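Local coordinates for protein sialyltransferase 0160 (Photobacterium damselae, PDB 4R84) that transfers sialic acid from a CMP-sialic acid donor to an acceptor sugar, as a glycosyltransferase of the GT-B structural group, at residues Leu402-Asn414 and Ile417-Ile431. Residues are numbered along the deposited sequence; the frame is centred on the assembly and turned at random.
With CSF (cytidine-5'-monophosphate-3-fluoro-N-acetyl-neuraminic acid), chain E.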
ATOM      1  N   LEU A 402      11.422  -2.592 -28.751  1.00 22.76           N
ATOM      2  CA  LEU A 402      12.243  -2.217 -27.600  1.00 26.77           C
ATOM      3  C   LEU A 402      11.714  -0.996 -26.861  1.00 23.01           C
ATOM      4  O   LEU A 402      11.379   0.030 -27.459  1.00 24.16           O
ATOM      5  CB  LEU A 402      13.709  -1.971 -27.991  1.00 31.11           C
ATOM      6  CG  LEU A 402      14.640  -3.145 -28.355  1.00 35.94           C
ATOM      7  CD1 LEU A 402      14.031  -4.178 -29.283  1.00 48.07           C
ATOM      8  CD2 LEU A 402      15.940  -2.595 -28.926  1.00 45.31           C
ATOM      9  N   PHE A 403      11.632  -1.158 -25.548  1.00 19.49           N
ATOM     10  CA  PHE A 403      11.267  -0.109 -24.608  1.00 18.76           C
ATOM     11  C   PHE A 403      12.334  -0.057 -23.523  1.00 23.08           C
ATOM     12  O   PHE A 403      12.915  -1.086 -23.160  1.00 23.44           O
ATOM     13  CB  PHE A 403       9.899  -0.375 -23.984  1.00 21.09           C
ATOM     14  CG  PHE A 403       8.754  -0.237 -24.945  1.00 22.45           C
ATOM     15  CD1 PHE A 403       8.459  -1.243 -25.862  1.00 25.96           C
ATOM     16  CD2 PHE A 403       7.953   0.895 -24.917  1.00 18.95           C
ATOM     17  CE1 PHE A 403       7.395  -1.108 -26.745  1.00 24.54           C
ATOM     18  CE2 PHE A 403       6.893   1.034 -25.799  1.00 24.29           C
ATOM     19  CZ  PHE A 403       6.618   0.037 -26.713  1.00 25.31           C
ATOM     20  N   PHE A 404      12.585   1.134 -23.004  1.00 18.45           N
ATOM     21  CA  PHE A 404      13.606   1.324 -21.990  1.00 19.81           C
ATOM     22  C   PHE A 404      13.003   1.899 -20.733  1.00 20.33           C
ATOM     23  O   PHE A 404      12.359   2.947 -20.777  1.00 26.03           O
ATOM     24  CB  PHE A 404      14.705   2.261 -22.517  1.00 20.63           C
ATOM     25  CG  PHE A 404      15.778   2.583 -21.509  1.00 20.18           C
ATOM     26  CD1 PHE A 404      16.492   1.569 -20.890  1.00 23.32           C
ATOM     27  CD2 PHE A 404      16.130   3.903 -21.240  1.00 21.22           C
ATOM     28  CE1 PHE A 404      17.500   1.858 -19.979  1.00 23.78           C
ATOM     29  CE2 PHE A 404      17.141   4.205 -20.335  1.00 20.06           C
ATOM     30  CZ  PHE A 404      17.835   3.183 -19.695  1.00 18.73           C
ATOM     31  N   LYS A 405      13.190   1.220 -19.603  1.00 18.29           N
ATOM     32  CA  LYS A 405      12.828   1.836 -18.321  1.00 20.41           C
ATOM     33  C   LYS A 405      14.110   2.063 -17.543  1.00 19.78           C
ATOM     34  O   LYS A 405      14.662   1.139 -16.927  1.00 20.09           O
ATOM     35  CB  LYS A 405      11.837   0.974 -17.529  1.00 18.85           C
ATOM     36  CG  LYS A 405      11.489   1.559 -16.140  1.00 22.03           C
ATOM     37  CD  LYS A 405      11.198   3.036 -16.271  1.00 23.08           C
ATOM     38  CE  LYS A 405      10.795   3.663 -14.949  1.00 18.66           C
ATOM     39  NZ  LYS A 405      11.846   3.796 -13.894  1.00 18.76           N
ATOM     40  N   GLY A 406      14.615   3.289 -17.627  1.00 17.55           N
ATOM     41  CA  GLY A 406      15.845   3.621 -16.953  1.00 18.18           C
ATOM     42  C   GLY A 406      15.669   3.715 -15.454  1.00 20.61           C
ATOM     43  O   GLY A 406      14.550   3.924 -14.946  1.00 18.50           O
ATOM     44  N   HIS A 407      16.777   3.568 -14.735  1.00 21.16           N
ATOM     45  CA  HIS A 407      16.790   3.805 -13.292  1.00 20.42           C
ATOM     46  C   HIS A 407      16.534   5.289 -13.049  1.00 16.49           C
ATOM     47  O   HIS A 407      17.028   6.137 -13.783  1.00 18.80           O
ATOM     48  CB  HIS A 407      18.139   3.372 -12.693  1.00 20.48           C
ATOM     49  CG  HIS A 407      18.163   3.305 -11.195  1.00 19.26           C
ATOM     50  ND1 HIS A 407      18.160   4.429 -10.393  1.00 21.21           N
ATOM     51  CD2 HIS A 407      18.225   2.243 -10.355  1.00 23.16           C
ATOM     52  CE1 HIS A 407      18.211   4.062  -9.124  1.00 23.00           C
ATOM     53  NE2 HIS A 407      18.255   2.745  -9.072  1.00 22.34           N
ATOM     54  N   PRO A 408      15.733   5.614 -12.029  1.00 16.10           N
ATOM     55  CA  PRO A 408      15.438   7.031 -11.777  1.00 20.12           C
ATOM     56  C   PRO A 408      16.688   7.883 -11.532  1.00 20.13           C
ATOM     57  O   PRO A 408      16.658   9.085 -11.788  1.00 20.86           O
ATOM     58  CB  PRO A 408      14.551   6.992 -10.522  1.00 23.37           C
ATOM     59  CG  PRO A 408      14.752   5.598  -9.924  1.00 22.23           C
ATOM     60  CD  PRO A 408      15.026   4.706 -11.106  1.00 14.69           C
ATOM     61  N   ALA A 409      17.759   7.272 -11.032  1.00 16.40           N
ATOM     62  CA  ALA A 409      18.979   8.014 -10.710  1.00 19.89           C
ATOM     63  C   ALA A 409      20.041   7.869 -11.799  1.00 22.95           C
ATOM     64  O   ALA A 409      21.223   8.181 -11.579  1.00 22.95           O
ATOM     65  CB  ALA A 409      19.525   7.558  -9.361  1.00 18.37           C
ATOM     66  N   GLY A 410      19.625   7.388 -12.967  1.00 21.24           N
ATOM     67  CA  GLY A 410      20.570   7.044 -14.013  1.00 23.52           C
ATOM     68  C   GLY A 410      21.289   8.220 -14.649  1.00 29.96           C
ATOM     69  O   GLY A 410      22.419   8.076 -15.104  1.00 25.39           O
ATOM     70  N   GLY A 411      20.644   9.381 -14.685  1.00 29.66           N
ATOM     71  CA  GLY A 411      21.256  10.549 -15.303  1.00 31.12           C
ATOM     72  C   GLY A 411      21.670  10.317 -16.750  1.00 29.75           C
ATOM     73  O   GLY A 411      20.888   9.825 -17.560  1.00 25.89           O
ATOM     74  N   VAL A 412      22.913  10.664 -17.064  1.00 26.71           N
ATOM     75  CA  VAL A 412      23.429  10.565 -18.428  1.00 27.33           C
ATOM     76  C   VAL A 412      23.506   9.110 -18.904  1.00 22.77           C
ATOM     77  O   VAL A 412      23.464   8.838 -20.103  1.00 22.64           O
ATOM     78  CB  VAL A 412      24.812  11.257 -18.520  1.00 36.63           C
ATOM     79  CG1 VAL A 412      25.439  11.067 -19.880  1.00 42.98           C
ATOM     80  CG2 VAL A 412      24.651  12.745 -18.245  1.00 41.56           C
ATOM     81  N   ILE A 413      23.607   8.170 -17.969  1.00 27.14           N
ATOM     82  CA  ILE A 413      23.602   6.756 -18.340  1.00 24.19           C
ATOM     83  C   ILE A 413      22.340   6.438 -19.142  1.00 20.58           C
ATOM     84  O   ILE A 413      22.374   5.751 -20.154  1.00 20.26           O
ATOM     85  CB  ILE A 413      23.668   5.861 -17.097  1.00 25.91           C
ATOM     86  CG1 ILE A 413      25.011   6.038 -16.386  1.00 27.32           C
ATOM     87  CG2 ILE A 413      23.428   4.414 -17.466  1.00 27.02           C
ATOM     88  CD1 ILE A 413      25.174   5.157 -15.174  1.00 32.95           C
ATOM     89  N   ASN A 414      21.211   6.964 -18.688  1.00 19.62           N
ATOM     90  CA  ASN A 414      19.962   6.748 -19.402  1.00 18.33           C
ATOM     91  C   ASN A 414      20.000   7.355 -20.793  1.00 24.93           C
ATOM     92  O   ASN A 414      19.532   6.739 -21.755  1.00 24.22           O
ATOM     93  CB  ASN A 414      18.779   7.314 -18.607  1.00 17.64           C
ATOM     94  CG  ASN A 414      18.531   6.548 -17.313  1.00 20.87           C
ATOM     95  OD1 ASN A 414      19.113   5.483 -17.082  1.00 26.92           O
ATOM     96  ND2 ASN A 414      17.658   7.084 -16.470  1.00 22.17           N
ATOM     97  N   ILE A 417      22.260   5.099 -23.104  1.00 21.61           N
ATOM     98  CA  ILE A 417      21.579   3.860 -23.471  1.00 24.44           C
ATOM     99  C   ILE A 417      20.450   4.107 -24.470  1.00 18.08           C
ATOM    100  O   ILE A 417      20.361   3.417 -25.500  1.00 22.83           O
ATOM    101  CB  ILE A 417      21.007   3.142 -22.223  1.00 22.21           C
ATOM    102  CG1 ILE A 417      22.139   2.701 -21.297  1.00 19.95           C
ATOM    103  CG2 ILE A 417      20.128   1.945 -22.614  1.00 23.64           C
ATOM    104  CD1 ILE A 417      21.673   2.251 -19.913  1.00 21.47           C
ATOM    105  N   LEU A 418      19.596   5.084 -24.184  1.00 21.88           N
ATOM    106  CA  LEU A 418      18.481   5.360 -25.079  1.00 25.14           C
ATOM    107  C   LEU A 418      18.994   5.750 -26.467  1.00 30.30           C
ATOM    108  O   LEU A 418      18.454   5.320 -27.490  1.00 24.18           O
ATOM    109  CB  LEU A 418      17.577   6.461 -24.503  1.00 27.73           C
ATOM    110  CG  LEU A 418      16.238   6.694 -25.206  1.00 28.39           C
ATOM    111  CD1 LEU A 418      15.398   5.419 -25.147  1.00 25.67           C
ATOM    112  CD2 LEU A 418      15.501   7.877 -24.575  1.00 25.03           C
ATOM    113  N   GLY A 419      20.042   6.563 -26.490  1.00 22.55           N
ATOM    114  CA  GLY A 419      20.590   7.058 -27.737  1.00 24.17           C
ATOM    115  C   GLY A 419      21.266   5.976 -28.562  1.00 26.52           C
ATOM    116  O   GLY A 419      21.568   6.186 -29.737  1.00 31.59           O
ATOM    117  N   SER A 420      21.506   4.818 -27.957  1.00 23.78           N
ATOM    118  CA  SER A 420      22.216   3.742 -28.655  1.00 24.45           C
ATOM    119  C   SER A 420      21.278   2.852 -29.456  1.00 28.21           C
ATOM    120  O   SER A 420      21.719   2.000 -30.231  1.00 27.87           O
ATOM    121  CB  SER A 420      23.001   2.881 -27.665  1.00 24.48           C
ATOM    122  OG  SER A 420      23.950   3.654 -26.966  1.00 25.71           O
ATOM    123  N   PHE A 421      19.985   3.076 -29.280  1.00 25.92           N
ATOM    124  CA  PHE A 421      18.951   2.311 -29.961  1.00 24.26           C
ATOM    125  C   PHE A 421      17.880   3.266 -30.460  1.00 30.47           C
ATOM    126  O   PHE A 421      16.966   3.624 -29.726  1.00 33.67           O
ATOM    127  CB  PHE A 421      18.353   1.249 -29.021  1.00 22.12           C
ATOM    128  CG  PHE A 421      19.371   0.277 -28.503  1.00 23.22           C
ATOM    129  CD1 PHE A 421      20.094   0.549 -27.358  1.00 19.34           C
ATOM    130  CD2 PHE A 421      19.645  -0.892 -29.198  1.00 24.11           C
ATOM    131  CE1 PHE A 421      21.061  -0.321 -26.902  1.00 24.60           C
ATOM    132  CE2 PHE A 421      20.609  -1.773 -28.738  1.00 27.66           C
ATOM    133  CZ  PHE A 421      21.320  -1.485 -27.591  1.00 25.91           C
ATOM    134  N   PRO A 422      18.026   3.715 -31.712  1.00 35.59           N
ATOM    135  CA  PRO A 422      17.190   4.752 -32.324  1.00 31.97           C
ATOM    136  C   PRO A 422      15.684   4.475 -32.254  1.00 33.76           C
ATOM    137  O   PRO A 422      14.912   5.422 -32.134  1.00 36.83           O
ATOM    138  CB  PRO A 422      17.670   4.765 -33.777  1.00 39.79           C
ATOM    139  CG  PRO A 422      19.099   4.310 -33.692  1.00 43.56           C
ATOM    140  CD  PRO A 422      19.091   3.257 -32.626  1.00 36.56           C
ATOM    141  N   ASP A 423      15.263   3.217 -32.341  1.00 29.74           N
ATOM    142  CA  ASP A 423      13.829   2.949 -32.343  1.00 35.32           C
ATOM    143  C   ASP A 423      13.311   2.490 -30.982  1.00 35.57           C
ATOM    144  O   ASP A 423      12.172   2.039 -30.866  1.00 34.16           O
ATOM    145  CB  ASP A 423      13.505   1.874 -33.375  1.00 37.74           C
ATOM    146  CG  ASP A 423      13.644   2.370 -34.806  1.00 43.27           C
ATOM    147  OD1 ASP A 423      13.474   3.585 -35.061  1.00 41.15           O
ATOM    148  OD2 ASP A 423      13.945   1.529 -35.677  1.00 52.67           O
ATOM    149  N   MET A 424      14.120   2.666 -29.945  1.00 22.30           N
ATOM    150  CA  MET A 424      13.727   2.265 -28.603  1.00 20.62           C
ATOM    151  C   MET A 424      12.887   3.379 -27.987  1.00 26.67           C
ATOM    152  O   MET A 424      13.217   4.554 -28.103  1.00 27.78           O
ATOM    153  CB  MET A 424      14.944   1.935 -27.737  1.00 21.84           C
ATOM    154  CG  MET A 424      14.590   1.310 -26.368  1.00 21.99           C
ATOM    155  SD  MET A 424      16.033   0.627 -25.505  1.00 30.70           S
ATOM    156  CE  MET A 424      17.032   2.074 -25.268  1.00 21.89           C
ATOM    157  N   ILE A 425      11.756   3.004 -27.401  1.00 21.88           N
ATOM    158  CA  ILE A 425      10.857   3.987 -26.802  1.00 19.51           C
ATOM    159  C   ILE A 425      11.122   4.125 -25.304  1.00 20.45           C
ATOM    160  O   ILE A 425      11.225   3.125 -24.597  1.00 23.39           O
ATOM    161  CB  ILE A 425       9.386   3.617 -27.057  1.00 22.13           C
ATOM    162  CG1 ILE A 425       9.093   3.763 -28.549  1.00 24.68           C
ATOM    163  CG2 ILE A 425       8.462   4.544 -26.238  1.00 20.30           C
ATOM    164  CD1 ILE A 425       7.801   3.112 -29.031  1.00 25.73           C
ATOM    165  N   ASN A 426      11.230   5.368 -24.829  1.00 20.90           N
ATOM    166  CA  ASN A 426      11.517   5.641 -23.420  1.00 20.40           C
ATOM    167  C   ASN A 426      10.277   5.624 -22.526  1.00 21.69           C
ATOM    168  O   ASN A 426       9.244   6.174 -22.888  1.00 23.33           O
ATOM    169  CB  ASN A 426      12.208   7.004 -23.292  1.00 21.61           C
ATOM    170  CG  ASN A 426      12.795   7.238 -21.915  1.00 22.69           C
ATOM    171  OD1 ASN A 426      13.726   6.551 -21.510  1.00 24.98           O
ATOM    172  ND2 ASN A 426      12.279   8.242 -21.202  1.00 21.42           N
ATOM    173  N   ILE A 427      10.388   4.966 -21.371  1.00 20.02           N
ATOM    174  CA  ILE A 427       9.390   5.091 -20.306  1.00 23.82           C
ATOM    175  C   ILE A 427      10.041   5.914 -19.206  1.00 17.13           C
ATOM    176  O   ILE A 427      11.049   5.504 -18.644  1.00 21.54           O
ATOM    177  CB  ILE A 427       8.920   3.714 -19.772  1.00 17.99           C
ATOM    178  CG1 ILE A 427       8.416   2.852 -20.934  1.00 22.10           C
ATOM    179  CG2 ILE A 427       7.844   3.870 -18.672  1.00 20.45           C
ATOM    180  CD1 ILE A 427       8.118   1.417 -20.544  1.00 25.12           C
ATOM    181  N   PRO A 428       9.464   7.092 -18.899  1.00 20.42           N
ATOM    182  CA  PRO A 428      10.116   8.072 -18.021  1.00 20.19           C
ATOM    183  C   PRO A 428      10.707   7.448 -16.761  1.00 20.32           C
ATOM    184  O   PRO A 428      10.002   6.759 -16.016  1.00 18.85           O
ATOM    185  CB  PRO A 428       8.982   9.042 -17.671  1.00 21.06           C
ATOM    186  CG  PRO A 428       8.078   9.005 -18.861  1.00 20.10           C
ATOM    187  CD  PRO A 428       8.147   7.555 -19.374  1.00 19.70           C
ATOM    188  N   ALA A 429      12.002   7.660 -16.562  1.00 20.21           N
ATOM    189  CA  ALA A 429      12.733   7.012 -15.485  1.00 20.06           C
ATOM    190  C   ALA A 429      12.185   7.345 -14.111  1.00 17.84           C
ATOM    191  O   ALA A 429      12.348   6.560 -13.172  1.00 18.21           O
ATOM    192  CB  ALA A 429      14.221   7.382 -15.563  1.00 25.77           C
ATOM    193  N   LYS A 430      11.558   8.512 -13.976  1.00 19.11           N
ATOM    194  CA  LYS A 430      11.025   8.934 -12.675  1.00 22.02           C
ATOM    195  C   LYS A 430       9.906   8.018 -12.146  1.00 24.09           C
ATOM    196  O   LYS A 430       9.689   7.889 -10.935  1.00 21.35           O
ATOM    197  CB  LYS A 430      10.505  10.376 -12.769  1.00 25.95           C
ATOM    198  CG  LYS A 430      10.001  10.941 -11.442  1.00 36.92           C
ATOM    199  CD  LYS A 430       9.582  12.402 -11.570  1.00 36.79           C
ATOM    200  CE  LYS A 430       9.184  12.985 -10.212  1.00 40.19           C
ATOM    201  NZ  LYS A 430       8.974  14.464 -10.271  1.00 44.86           N
ATOM    202  N   ILE A 431       9.197   7.371 -13.057  1.00 18.83           N
ATOM    203  CA  ILE A 431       8.098   6.482 -12.672  1.00 17.39           C
ATOM    204  C   ILE A 431       8.647   5.236 -11.983  1.00 21.93           C
ATOM    205  O   ILE A 431       9.563   4.606 -12.489  1.00 20.36           O
ATOM    206  CB  ILE A 431       7.278   6.065 -13.900  1.00 20.28           C
ATOM    207  CG1 ILE A 431       6.819   7.324 -14.647  1.00 25.27           C
ATOM    208  CG2 ILE A 431       6.086   5.176 -13.480  1.00 24.04           C
ATOM    209  CD1 ILE A 431       6.239   7.062 -16.000  1.00 26.25           C
TER
HETATM  210  C5A CSF E 501      20.298  -1.964  -3.865  1.00 21.67           C
HETATM  211  C4A CSF E 501      19.212  -1.119  -3.210  1.00 21.01           C
HETATM  212  C2A CSF E 501      18.857   0.037  -5.434  1.00 29.35           C
HETATM  213  O6A CSF E 501      19.865  -0.847  -5.957  1.00 24.59           O
HETATM  214  C6A CSF E 501      19.946  -2.126  -5.338  1.00 23.62           C
HETATM  215  C3A CSF E 501      19.066   0.232  -3.921  1.00 21.51           C
HETATM  216  O4A CSF E 501      19.550  -0.923  -1.831  1.00 22.96           O
HETATM  217  N5A CSF E 501      20.350  -3.262  -3.231  1.00 26.00           N
HETATM  218  C7A CSF E 501      21.042  -2.901  -6.044  1.00 21.89           C
HETATM  219  C8A CSF E 501      20.695  -3.081  -7.511  1.00 20.14           C
HETATM  220  C9A CSF E 501      21.683  -4.033  -8.174  1.00 28.04           C
HETATM  221  O9A CSF E 501      21.280  -4.191  -9.535  1.00 25.94           O
HETATM  222  O8A CSF E 501      19.391  -3.657  -7.587  1.00 22.20           O
HETATM  223  O7A CSF E 501      22.268  -2.173  -5.956  1.00 25.67           O
HETATM  224  C1A CSF E 501      18.973   1.374  -6.137  1.00 34.20           C
HETATM  225  OBA CSF E 501      18.116   2.249  -5.902  1.00 31.59           O
HETATM  226  OAA CSF E 501      19.927   1.580  -6.925  1.00 34.23           O
HETATM  227  O1A CSF E 501      17.526  -0.449  -5.614  1.00 26.49           O
HETATM  228  O2A CSF E 501      16.014  -2.245  -6.446  1.00 39.04           O
HETATM  229  N1  CSF E 501      13.630   1.357 -10.511  1.00 17.93           N
HETATM  230  C2  CSF E 501      12.893   1.617 -11.677  1.00 18.30           C
HETATM  231  N3  CSF E 501      13.409   1.291 -12.885  1.00 15.51           N
HETATM  232  C4  CSF E 501      14.626   0.711 -12.952  1.00 17.36           C
HETATM  233  C5  CSF E 501      15.371   0.460 -11.800  1.00 18.02           C
HETATM  234  C6  CSF E 501      14.845   0.807 -10.560  1.00 17.39           C
HETATM  235  C3' CSF E 501      12.831   0.021  -7.685  1.00 22.91           C
HETATM  236  C2' CSF E 501      12.029   0.784  -8.707  1.00 19.56           C
HETATM  237  C1' CSF E 501      13.044   1.776  -9.228  1.00 18.78           C
HETATM  238  O4' CSF E 501      14.066   1.900  -8.236  1.00 21.63           O
HETATM  239  C4' CSF E 501      13.702   1.111  -7.104  1.00 21.22           C
HETATM  240  PA  CSF E 501      16.852  -1.092  -6.939  1.00 33.87           P
HETATM  241  O5' CSF E 501      15.767  -0.036  -7.415  1.00 26.72           O
HETATM  242  C5' CSF E 501      14.953   0.586  -6.433  1.00 18.62           C
HETATM  243  O3' CSF E 501      11.992  -0.622  -6.734  1.00 27.10           O
HETATM  244  O2' CSF E 501      10.997   1.544  -8.064  1.00 22.92           O
HETATM  245  N4  CSF E 501      15.144   0.383 -14.161  1.00 18.22           N
HETATM  246  O2  CSF E 501      11.758   2.154 -11.581  1.00 19.70           O
HETATM  247  O3A CSF E 501      17.830  -1.273  -8.069  1.00 46.51           O
HETATM  248  C10 CSF E 501      21.478  -3.797  -2.754  1.00 32.01           C
HETATM  249  O10 CSF E 501      22.539  -3.191  -2.735  1.00 35.79           O
HETATM  250  C11 CSF E 501      21.359  -5.212  -2.259  1.00 35.62           C
HETATM  251  F3A CSF E 501      20.196   0.993  -3.735  1.00 29.05           F
HETATM  252  O   HOH W   1      10.065   0.406 -29.886  1.00 30.97           O
HETATM  253  O   HOH W   2      13.696   5.612 -18.791  1.00 21.85           O
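The F404 ring is clasped between I417, whose CG2 methyl lies over one face in a CH-pi contact 4.0 Å from the ring centroid, and G406 N, over the centre of the opposite face; N414 CB meets its edge in plane. With CG anti to the backbone N (chi1 177°), the ring is directed to helix 412-419, and a flat aromatic suits the layer between sheet and helix. M424 SD adds an oblique Met-aromatic contact, its flexible chain bending at the end to bring CE within 3.6 Å of F404 CB. On the other sheet face, F403 CD2 packs against the branched I425 CB at 3.7 Å, the two side chains running alongside. Between the strands, I427 N donates to F404 O almost linearly (2.9 Å, 166°), F404 N to I425 O and I425 N to L402 O, the alternating pattern of parallel strands. N414 ND2 and G410 N grip H407 O from opposite faces of its plane, tying helix to loop. The long K405 chain runs past the end of strand 425-427 to turn 428-431; NZ donates to A429 O (2.9 Å) from 40° out of the carbonyl plane, to G406 O nearly end-on, and to cytosine O2 of CSF (2.8 Å). K405 O accepts from CSF N4; H407 NE2 donates to carboxylate OAA, weakly to OBA. In this Rossmann-like beta-alpha-beta crossover, the C-terminal end of strand 401-405 and the turns after both strands form part of the GT-B donor site.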